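Side-chain contacts in uncharacterized protein (Pyrococcus abyssi, PDB 5IFF), which acts as a restriction DNA glycosylase, R.PabI, binds double-stranded DNA as a tetramer, and probably excises adenine from its recognition sequence: residues 76-79 and 80-83; 83-86 and 87-91; 202-205 and 206-210; 161-164 and 165-168. The protein carries 2 engineered substitutions. All coordinates share one frame; numbering follows the deposited sequence.

Overall arrangement
Contacts 1 and 2 come first along the chain and share Gly83. Their centres are about 8 Å apart, and together they form the turn from helix 72-81 into helix 87-99. Contact 4 follows, where strand 154-163 of the large antiparallel sheet ends. Contact 3 comes last and opens helix 203-216. The centres of contacts 3 and 4 are about 28 Å apart, on opposite sides of the chain's centre. Contacts 1 and 3 do not touch, yet helix 203-216 packs on both helices of the turn. His205 and Ile162 bring contacts 3 and 4 near residues that bind adenine in this protein; contact 2 lies away from them.

Contact 1. Residues 76-79 and 80-83; sequences VRLA and HEHG
Leu78 O is gripped by two donors of His82, the backbone N and the ring atom ND1. Each bond measures 3.2 Å: His82 N to Leu78 O, and His82 ND1 to Leu78 O. The two donors arrive from opposite faces of the carbonyl plane. The acceptor lies close to the plane of the imidazole, at its edge. The ring gets there because CG stands beside the backbone N of His82 (chi1 -76°), which folds it back over the last turn. This bond implies a proton on ND1 and limits the rotation of the ring, which also stacks on Phe7. Glu81 also folds back. Its CG sits 3.0 Å from Arg77 O, and its OE2 touches Arg77 CG at 3.5 Å where the two side chains cross at a slant. The charged ends do not pair: Arg77 NE is 5.4 Å from Glu81 OE2, and the guanidinium bonds to Tyr68 O instead. Leu78 CD2 approaches the same carboxylate at 3.9 Å from OE2. Regular bonds, such as His80 N to Val76 O at 2.8 Å, hold the turn before. Gly83, at positive phi, follows with its N bonded to His80 O. Such a bond back to a final-turn carbonyl marks a helix C-terminus.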
loop_
_atom_site.group_PDB
_atom_site.type_symbol
_atom_site.label_atom_id
_atom_site.label_comp_id
_atom_site.label_asym_id
_atom_site.label_seq_id
_atom_site.Cartn_x
_atom_site.Cartn_y
_atom_site.Cartn_z
ATOM N N VAL A 76 -27.463 14.002 -7.211
ATOM C CA VAL A 76 -28.899 13.984 -6.901
ATOM C C VAL A 76 -29.315 15.205 -6.083
ATOM O O VAL A 76 -30.353 15.814 -6.368
ATOM C CB VAL A 76 -29.288 12.648 -6.166
ATOM C CG1 VAL A 76 -30.722 12.690 -5.600
ATOM C CG2 VAL A 76 -29.181 11.486 -7.194
ATOM N N ARG A 77 -28.527 15.593 -5.088
ATOM C CA ARG A 77 -28.929 16.748 -4.282
ATOM C C ARG A 77 -28.928 17.987 -5.201
ATOM O O ARG A 77 -29.843 18.823 -5.144
ATOM C CB ARG A 77 -28.024 16.948 -3.060
ATOM C CG ARG A 77 -28.503 18.103 -2.167
ATOM C CD ARG A 77 -27.644 18.305 -0.922
ATOM N NE ARG A 77 -27.785 17.233 0.070
ATOM C CZ ARG A 77 -26.886 16.271 0.233
ATOM N NH1 ARG A 77 -27.060 15.344 1.153
ATOM N NH2 ARG A 77 -25.804 16.249 -0.539
ATOM N N LEU A 78 -27.912 18.114 -6.056
ATOM C CA LEU A 78 -27.866 19.266 -6.988
ATOM C C LEU A 78 -29.012 19.177 -7.992
ATOM O O LEU A 78 -29.643 20.198 -8.291
ATOM C CB LEU A 78 -26.531 19.339 -7.751
ATOM C CG LEU A 78 -25.302 19.849 -7.002
ATOM C CD1 LEU A 78 -24.081 19.776 -7.951
ATOM C CD2 LEU A 78 -25.517 21.257 -6.397
ATOM N N ALA A 79 -29.293 17.962 -8.490
ATOM C CA ALA A 79 -30.398 17.807 -9.457
ATOM C C ALA A 79 -31.749 18.217 -8.848
ATOM O O ALA A 79 -32.609 18.837 -9.490
ATOM C CB ALA A 79 -30.457 16.362 -9.951
ATOM N N HIS A 80 -31.967 17.807 -7.603
ATOM C CA HIS A 80 -33.224 18.173 -6.950
ATOM C C HIS A 80 -33.267 19.654 -6.589
ATOM O O HIS A 80 -34.284 20.318 -6.814
ATOM C CB HIS A 80 -33.448 17.294 -5.704
ATOM C CG HIS A 80 -34.728 17.601 -5.013
ATOM N ND1 HIS A 80 -35.963 17.463 -5.621
ATOM C CD2 HIS A 80 -34.972 18.154 -3.793
ATOM C CE1 HIS A 80 -36.913 17.855 -4.782
ATOM N NE2 HIS A 80 -36.328 18.278 -3.671
ATOM N N GLU A 81 -32.169 20.214 -6.077
ATOM C CA GLU A 81 -32.125 21.658 -5.820
ATOM C C GLU A 81 -32.593 22.476 -7.045
ATOM O O GLU A 81 -33.274 23.489 -6.899
ATOM C CB GLU A 81 -30.725 22.129 -5.446
ATOM C CG GLU A 81 -30.155 21.639 -4.132
ATOM C CD GLU A 81 -28.715 22.127 -3.929
ATOM O OE1 GLU A 81 -28.392 23.261 -4.398
ATOM O OE2 GLU A 81 -27.917 21.373 -3.320
ATOM N N HIS A 82 -32.229 22.023 -8.240
ATOM C CA HIS A 82 -32.404 22.803 -9.455
ATOM C C HIS A 82 -33.574 22.325 -10.291
ATOM O O HIS A 82 -33.694 22.719 -11.426
ATOM C CB HIS A 82 -31.089 22.793 -10.298
ATOM C CG HIS A 82 -30.054 23.697 -9.720
ATOM N ND1 HIS A 82 -29.040 23.241 -8.905
ATOM C CD2 HIS A 82 -29.990 25.046 -9.671
ATOM C CE1 HIS A 82 -28.347 24.271 -8.448
ATOM N NE2 HIS A 82 -28.911 25.377 -8.895
ATOM N N GLY A 83 -34.396 21.433 -9.741
ATOM C CA GLY A 83 -35.620 21.049 -10.423
ATOM C C GLY A 83 -35.400 20.087 -11.582
ATOM O O GLY A 83 -36.309 19.824 -12.350
#

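Contact 2. Residues 83-86 and 87-91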
loop_
_atom_site.group_PDB
_atom_site.type_symbol
_atom_site.label_atom_id
_atom_site.label_comp_id
_atom_site.label_asym_id
_atom_site.label_seq_id
_atom_site.Cartn_x
_atom_site.Cartn_y
_atom_site.Cartn_z
ATOM N N GLY A 83 -34.396 21.433 -9.741
ATOM C CA GLY A 83 -35.620 21.049 -10.423
ATOM C C GLY A 83 -35.400 20.087 -11.582
ATOM O O GLY A 83 -36.309 19.824 -12.350
ATOM N N ILE A 84 -34.193 19.525 -11.680
ATOM C CA ILE A 84 -33.920 18.500 -12.669
ATOM C C ILE A 84 -34.561 17.184 -12.225
ATOM O O ILE A 84 -35.247 16.512 -13.002
ATOM C CB ILE A 84 -32.399 18.349 -12.886
ATOM C CG1 ILE A 84 -31.864 19.610 -13.614
ATOM C CG2 ILE A 84 -32.079 17.123 -13.753
ATOM C CD1 ILE A 84 -30.278 19.705 -13.575
ATOM N N LEU A 85 -34.356 16.834 -10.972
ATOM C CA LEU A 85 -34.975 15.654 -10.415
ATOM C C LEU A 85 -36.126 16.172 -9.513
ATOM O O LEU A 85 -35.897 16.891 -8.529
ATOM C CB LEU A 85 -33.943 14.840 -9.692
ATOM C CG LEU A 85 -34.181 13.362 -9.369
ATOM C CD1 LEU A 85 -35.274 13.255 -8.373
ATOM C CD2 LEU A 85 -34.487 12.458 -10.536
ATOM N N THR A 86 -37.352 15.886 -9.915
ATOM C CA THR A 86 -38.509 16.551 -9.342
ATOM C C THR A 86 -38.947 15.840 -8.065
ATOM O O THR A 86 -38.477 14.735 -7.771
ATOM C CB THR A 86 -39.725 16.560 -10.295
ATOM O OG1 THR A 86 -40.066 15.206 -10.586
ATOM C CG2 THR A 86 -39.419 17.311 -11.605
ATOM N N TYR A 87 -39.854 16.468 -7.335
ATOM C CA TYR A 87 -40.394 15.783 -6.154
ATOM C C TYR A 87 -41.050 14.507 -6.595
ATOM O O TYR A 87 -40.858 13.474 -5.979
ATOM C CB TYR A 87 -41.440 16.659 -5.424
ATOM C CG TYR A 87 -40.789 17.739 -4.641
ATOM C CD1 TYR A 87 -40.347 17.508 -3.333
ATOM C CD2 TYR A 87 -40.578 18.992 -5.207
ATOM C CE1 TYR A 87 -39.728 18.506 -2.596
ATOM C CE2 TYR A 87 -39.962 19.997 -4.481
ATOM C CZ TYR A 87 -39.536 19.747 -3.178
ATOM O OH TYR A 87 -38.928 20.754 -2.455
ATOM N N ASN A 88 -41.806 14.601 -7.705
ATOM C CA ASN A 88 -42.506 13.437 -8.181
ATOM C C ASN A 88 -41.516 12.304 -8.535
ATOM O O ASN A 88 -41.815 11.135 -8.313
ATOM C CB ASN A 88 -43.362 13.774 -9.376
ATOM C CG ASN A 88 -44.194 12.605 -9.832
ATOM O OD1 ASN A 88 -45.217 12.308 -9.256
ATOM N ND2 ASN A 88 -43.776 11.956 -10.881
ATOM N N ASP A 89 -40.380 12.676 -9.141
ATOM C CA ASP A 89 -39.348 11.693 -9.442
ATOM C C ASP A 89 -38.939 10.971 -8.140
ATOM O O ASP A 89 -38.737 9.736 -8.113
ATOM C CB ASP A 89 -38.111 12.351 -10.051
ATOM C CG ASP A 89 -38.322 12.813 -11.497
ATOM O OD1 ASP A 89 -39.215 12.318 -12.209
ATOM O OD2 ASP A 89 -37.559 13.703 -11.918
ATOM N N ILE A 90 -38.755 11.760 -7.065
ATOM C CA ILE A 90 -38.261 11.183 -5.803
ATOM C C ILE A 90 -39.348 10.283 -5.201
ATOM O O ILE A 90 -39.047 9.172 -4.723
ATOM C CB ILE A 90 -37.811 12.283 -4.794
ATOM C CG1 ILE A 90 -36.506 12.909 -5.300
ATOM C CG2 ILE A 90 -37.437 11.692 -3.430
ATOM C CD1 ILE A 90 -36.181 14.207 -4.577
ATOM N N TYR A 91 -40.609 10.725 -5.263
ATOM C CA TYR A 91 -41.693 9.889 -4.723
ATOM C C TYR A 91 -41.783 8.546 -5.444
ATOM O O TYR A 91 -42.092 7.511 -4.831
ATOM C CB TYR A 91 -43.055 10.586 -4.828
ATOM C CG TYR A 91 -43.135 11.930 -4.177
ATOM C CD1 TYR A 91 -42.332 12.262 -3.067
ATOM C CD2 TYR A 91 -44.029 12.887 -4.673
ATOM C CE1 TYR A 91 -42.467 13.563 -2.468
ATOM C CE2 TYR A 91 -44.150 14.123 -4.111
ATOM C CZ TYR A 91 -43.358 14.460 -3.019
ATOM O OH TYR A 91 -43.524 15.739 -2.527
HETATM O O HOH W 1 -37.584 14.464 -14.298
#
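Thr86 and Asp89 exchange two bonds, each side chain serving the other's backbone. Thr86 OG1 accepts from Asp89 N at 2.9 Å. In return Thr86 N donates to Asp89 OD2 at 3.0 Å, nearly straight at 172° but from above the carboxylate plane. This is a capping box, with Thr86 as the N-cap of helix 87-99. Thr86 OG1 lies between its own N and carbonyl carbon (chi1 60°), facing the first turn. The carboxylate reaches back because Asp89 CG lies beside its own N (chi1 -73°). Next to the polar pair, Leu85 CD1 meets Asp89 CB at 3.4 Å and presses on Ile90 CG1 at 3.3 Å, tighter than usual. A water donates to Asp89 OD2 at 2.5 Å, a doubtfully short length, and weakly to Ile84 O. Further out, Asp89 OD1 has a long, weak ion pair with Lys192, and Leu85 O accepts from His80 ND1 of the preceding helix. With an alanine in place of Asp89, Thr86 N would probably lose its acceptor, and with it half of the capping box. The carboxylate stands where the helix starts, so its negative charge is likely to interact favourably with the helix dipole and to be stabilised by it.

Contact 3. Residues 202-205 and 206-210; sequences SETH and KNDIV
Four successive backbone bonds run from residue i+4 to residue i in the opening turns of helix 203-216, from Lys206 N on Ser202 O at 2.9 Å to Ile209 N on His205 O. Ser202 OG caps the start, accepting from His205 N at 2.9 Å. Asn207 CG sits beside its own N (chi1 -70°), which lays the amide over Glu203 O, with CG 3.2 Å from that oxygen. Asn207 ND2 also comes within 3.8 Å of Glu203 CG, the amide turned 66° from the carboxylate plane. Asp208 repeats the fold one residue on, its CG 3.3 Å from Thr204 O. Ser202 both ends helix 188-201 and is the N-cap of the next, so the helical run is interrupted at this one serine. His205 ND1 and Asp208 OD2 lie 4.5 Å apart. Tyr62 OH hydrogen-bonds to both and bridges them. The His205 ring also meets Phe198 edge-to-face, and its side chain is about 6 Å from that of Val158, an adenine-binding residue. The Lys206 side chain leads away from residues 202-205, and its NZ is held by Val100 O, Ala97 O and Tyr103 OH, tying the helix to the end of helix 87-99. Ile209 CG1 rests 3.3 Å from His205 O, while its side chain packs on Leu195, Phe198 and Ile199 of helix 188-201.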
loop_
_atom_site.group_PDB
_atom_site.type_symbol
_atom_site.label_atom_id
_atom_site.label_comp_id
_atom_site.label_asym_id
_atom_site.label_seq_id
_atom_site.Cartn_x
_atom_site.Cartn_y
_atom_site.Cartn_z
ATOM N N SER A 202 -28.535 -4.379 -2.308
ATOM C CA SER A 202 -28.595 -4.991 -0.964
ATOM C C SER A 202 -29.583 -4.236 -0.103
ATOM O O SER A 202 -29.828 -3.035 -0.357
ATOM C CB SER A 202 -27.246 -4.975 -0.266
ATOM O OG SER A 202 -26.861 -3.651 0.113
ATOM N N GLU A 203 -30.086 -4.887 0.950
ATOM C CA GLU A 203 -31.017 -4.184 1.833
ATOM C C GLU A 203 -30.324 -2.981 2.461
ATOM O O GLU A 203 -30.906 -1.934 2.639
ATOM C CB GLU A 203 -31.560 -5.112 2.934
ATOM C CG GLU A 203 -32.639 -4.430 3.778
ATOM C CD GLU A 203 -33.401 -5.385 4.685
ATOM O OE1 GLU A 203 -33.094 -6.585 4.699
ATOM O OE2 GLU A 203 -34.322 -4.918 5.381
ATOM N N THR A 204 -29.060 -3.132 2.813
ATOM C CA THR A 204 -28.339 -2.034 3.435
ATOM C C THR A 204 -28.209 -0.844 2.490
ATOM O O THR A 204 -28.414 0.322 2.886
ATOM C CB THR A 204 -26.940 -2.485 3.895
ATOM O OG1 THR A 204 -27.095 -3.478 4.918
ATOM C CG2 THR A 204 -26.185 -1.304 4.501
ATOM N N HIS A 205 -27.887 -1.135 1.227
ATOM C CA HIS A 205 -27.796 -0.044 0.256
ATOM C C HIS A 205 -29.148 0.625 0.078
ATOM O O HIS A 205 -29.206 1.843 0.019
ATOM C CB HIS A 205 -27.288 -0.539 -1.110
ATOM C CG HIS A 205 -25.803 -0.765 -1.169
ATOM N ND1 HIS A 205 -24.894 0.129 -0.630
ATOM C CD2 HIS A 205 -25.077 -1.794 -1.663
ATOM C CE1 HIS A 205 -23.661 -0.355 -0.807
ATOM N NE2 HIS A 205 -23.753 -1.514 -1.435
ATOM N N LYS A 206 -30.208 -0.172 -0.021
ATOM C CA LYS A 206 -31.569 0.404 -0.169
ATOM C C LYS A 206 -31.903 1.338 1.014
ATOM O O LYS A 206 -32.430 2.464 0.835
ATOM C CB LYS A 206 -32.624 -0.724 -0.257
ATOM C CG LYS A 206 -34.067 -0.156 -0.345
ATOM C CD LYS A 206 -35.157 -1.240 -0.499
ATOM C CE LYS A 206 -35.820 -1.536 0.793
ATOM N NZ LYS A 206 -36.999 -2.522 0.669
ATOM N N ASN A 207 -31.625 0.855 2.225
ATOM C CA ASN A 207 -31.901 1.641 3.413
ATOM C C ASN A 207 -31.150 2.944 3.349
ATOM O O ASN A 207 -31.708 3.995 3.694
ATOM C CB ASN A 207 -31.514 0.864 4.691
ATOM C CG ASN A 207 -32.447 -0.312 4.948
ATOM O OD1 ASN A 207 -33.574 -0.369 4.430
ATOM N ND2 ASN A 207 -32.001 -1.236 5.766
ATOM N N ASP A 208 -29.897 2.879 2.883
ATOM C CA ASP A 208 -29.097 4.095 2.763
ATOM C C ASP A 208 -29.728 5.060 1.782
ATOM O O ASP A 208 -29.798 6.257 2.061
ATOM C CB ASP A 208 -27.668 3.830 2.304
ATOM C CG ASP A 208 -26.799 3.202 3.373
ATOM O OD1 ASP A 208 -27.175 3.244 4.577
ATOM O OD2 ASP A 208 -25.705 2.722 2.985
ATOM N N ILE A 209 -30.114 4.540 0.608
ATOM C CA ILE A 209 -30.701 5.385 -0.427
ATOM C C ILE A 209 -32.031 5.990 0.051
ATOM O O ILE A 209 -32.281 7.164 -0.185
ATOM C CB ILE A 209 -30.969 4.610 -1.744
ATOM C CG1 ILE A 209 -29.644 4.107 -2.344
ATOM C CG2 ILE A 209 -31.733 5.515 -2.785
ATOM C CD1 ILE A 209 -28.619 5.283 -2.618
ATOM N N VAL A 210 -32.886 5.185 0.689
ATOM C CA VAL A 210 -34.196 5.724 1.134
ATOM C C VAL A 210 -34.069 6.868 2.157
ATOM O O VAL A 210 -34.735 7.895 2.037
ATOM C CB VAL A 210 -35.057 4.568 1.677
ATOM C CG1 VAL A 210 -36.284 5.071 2.414
ATOM C CG2 VAL A 210 -35.438 3.664 0.548
#

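Contact 4. Residues 161-164 and 165-168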
loop_
_atom_site.group_PDB
_atom_site.type_symbol
_atom_site.label_atom_id
_atom_site.label_comp_id
_atom_site.label_asym_id
_atom_site.label_seq_id
_atom_site.Cartn_x
_atom_site.Cartn_y
_atom_site.Cartn_z
ATOM N N CYS A 161 -21.113 2.620 -16.947
ATOM C CA CYS A 161 -20.163 2.571 -18.052
ATOM C C CYS A 161 -20.659 3.607 -19.065
ATOM O O CYS A 161 -21.740 3.436 -19.624
ATOM C CB CYS A 161 -20.121 1.196 -18.710
ATOM S SG CYS A 161 -19.355 -0.027 -17.559
ATOM N N ILE A 162 -19.862 4.646 -19.269
ATOM C CA ILE A 162 -20.249 5.810 -20.063
ATOM C C ILE A 162 -19.542 5.745 -21.413
ATOM O O ILE A 162 -18.334 5.817 -21.437
ATOM C CB ILE A 162 -19.845 7.111 -19.386
ATOM C CG1 ILE A 162 -20.630 7.276 -18.034
ATOM C CG2 ILE A 162 -20.271 8.285 -20.293
ATOM C CD1 ILE A 162 -19.974 8.267 -17.046
ATOM N N PRO A 163 -20.282 5.658 -22.531
ATOM C CA PRO A 163 -19.562 5.630 -23.837
ATOM C C PRO A 163 -18.685 6.868 -24.067
ATOM O O PRO A 163 -19.132 8.003 -23.820
ATOM C CB PRO A 163 -20.690 5.576 -24.872
ATOM C CG PRO A 163 -21.906 4.984 -24.067
ATOM C CD PRO A 163 -21.744 5.555 -22.690
ATOM N N LEU A 164 -17.458 6.668 -24.534
ATOM C CA LEU A 164 -16.618 7.812 -24.853
ATOM C C LEU A 164 -17.272 8.707 -25.920
ATOM O O LEU A 164 -16.915 9.873 -26.073
ATOM C CB LEU A 164 -15.242 7.388 -25.371
ATOM C CG LEU A 164 -14.284 6.813 -24.302
ATOM C CD1 LEU A 164 -12.913 6.666 -25.030
ATOM C CD2 LEU A 164 -14.192 7.708 -23.081
ATOM N N THR A 165 -18.205 8.154 -26.677
ATOM C CA THR A 165 -18.819 8.969 -27.732
ATOM C C THR A 165 -19.782 9.964 -27.095
ATOM O O THR A 165 -20.357 10.788 -27.795
ATOM C CB THR A 165 -19.591 8.126 -28.744
ATOM O OG1 THR A 165 -20.486 7.270 -28.039
ATOM C CG2 THR A 165 -18.661 7.284 -29.563
ATOM N N ASN A 166 -20.030 9.805 -25.786
ATOM C CA ASN A 166 -20.970 10.665 -25.052
ATOM C C ASN A 166 -20.318 11.734 -24.198
ATOM O O ASN A 166 -21.019 12.424 -23.455
ATOM C CB ASN A 166 -21.914 9.855 -24.128
ATOM C CG ASN A 166 -22.955 9.097 -24.908
ATOM O OD1 ASN A 166 -22.927 9.100 -26.125
ATOM N ND2 ASN A 166 -23.841 8.424 -24.222
ATOM N N VAL A 167 -19.005 11.897 -24.308
ATOM C CA VAL A 167 -18.339 12.924 -23.516
ATOM C C VAL A 167 -17.754 14.023 -24.395
ATOM O O VAL A 167 -17.654 13.839 -25.599
ATOM C CB VAL A 167 -17.194 12.313 -22.649
ATOM C CG1 VAL A 167 -17.810 11.298 -21.710
ATOM C CG2 VAL A 167 -16.095 11.740 -23.509
ATOM N N GLU A 168 -17.341 15.134 -23.779
ATOM C CA GLU A 168 -16.725 16.256 -24.497
ATOM C C GLU A 168 -15.396 16.625 -23.855
ATOM O O GLU A 168 -15.224 16.473 -22.644
ATOM C CB GLU A 168 -17.606 17.515 -24.474
ATOM C CG GLU A 168 -19.089 17.343 -24.727
ATOM C CD GLU A 168 -19.829 18.702 -24.644
ATOM O OE1 GLU A 168 -19.255 19.729 -25.074
ATOM O OE2 GLU A 168 -20.972 18.750 -24.141
#
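Asn166 N donates to Pro163 O at 2.8 Å, the stronger of two backbone bonds that close this turn. The donor stands above the carbonyl plane, 54° out of it, and so not on a lone pair. The second bond, Val167 N to Leu164 O, is weak at 3.4 Å, though almost straight at 169°. Both run from residue i+3 to residue i, the pattern of a 3-10 turn. Asn166 CG lies beside its own N (chi1 -73°), which carries the amide across the proline ring at a slant. Its ND2 is 3.9 Å from Pro163 CD and about as far from Pro163 CG. That same ND2 donates to Ser137 O and to Glu139 OE2, so the amide is fixed from outside the turn. A leucine in its place would probably leave Ser137 O and the Glu139 carboxylate without this donor, and the turn would lose the polar part of its tie to that loop. On the outer side, Thr165 OG1 rests against Pro163 CB at 3.6 Å.

The apolar side chains pack on the inner side. Val167 presents one methyl to each partner: CG2 lies 3.3 Å from Leu164 O, and CG1 meets Ile162 CG2 at 4.1 Å. The Ile162 and Val167 side chains cross at about a right angle. Ile162 and Val167 both pack on Tyr184 of strand 181-186, and Leu164 settles on Tyr54 and Ile56 of strand 54-59. The turn thus ends strand 154-163 between the large antiparallel sheet and the three-stranded one, and Glu168 then pairs its backbone with Lys183 of strand 181-186.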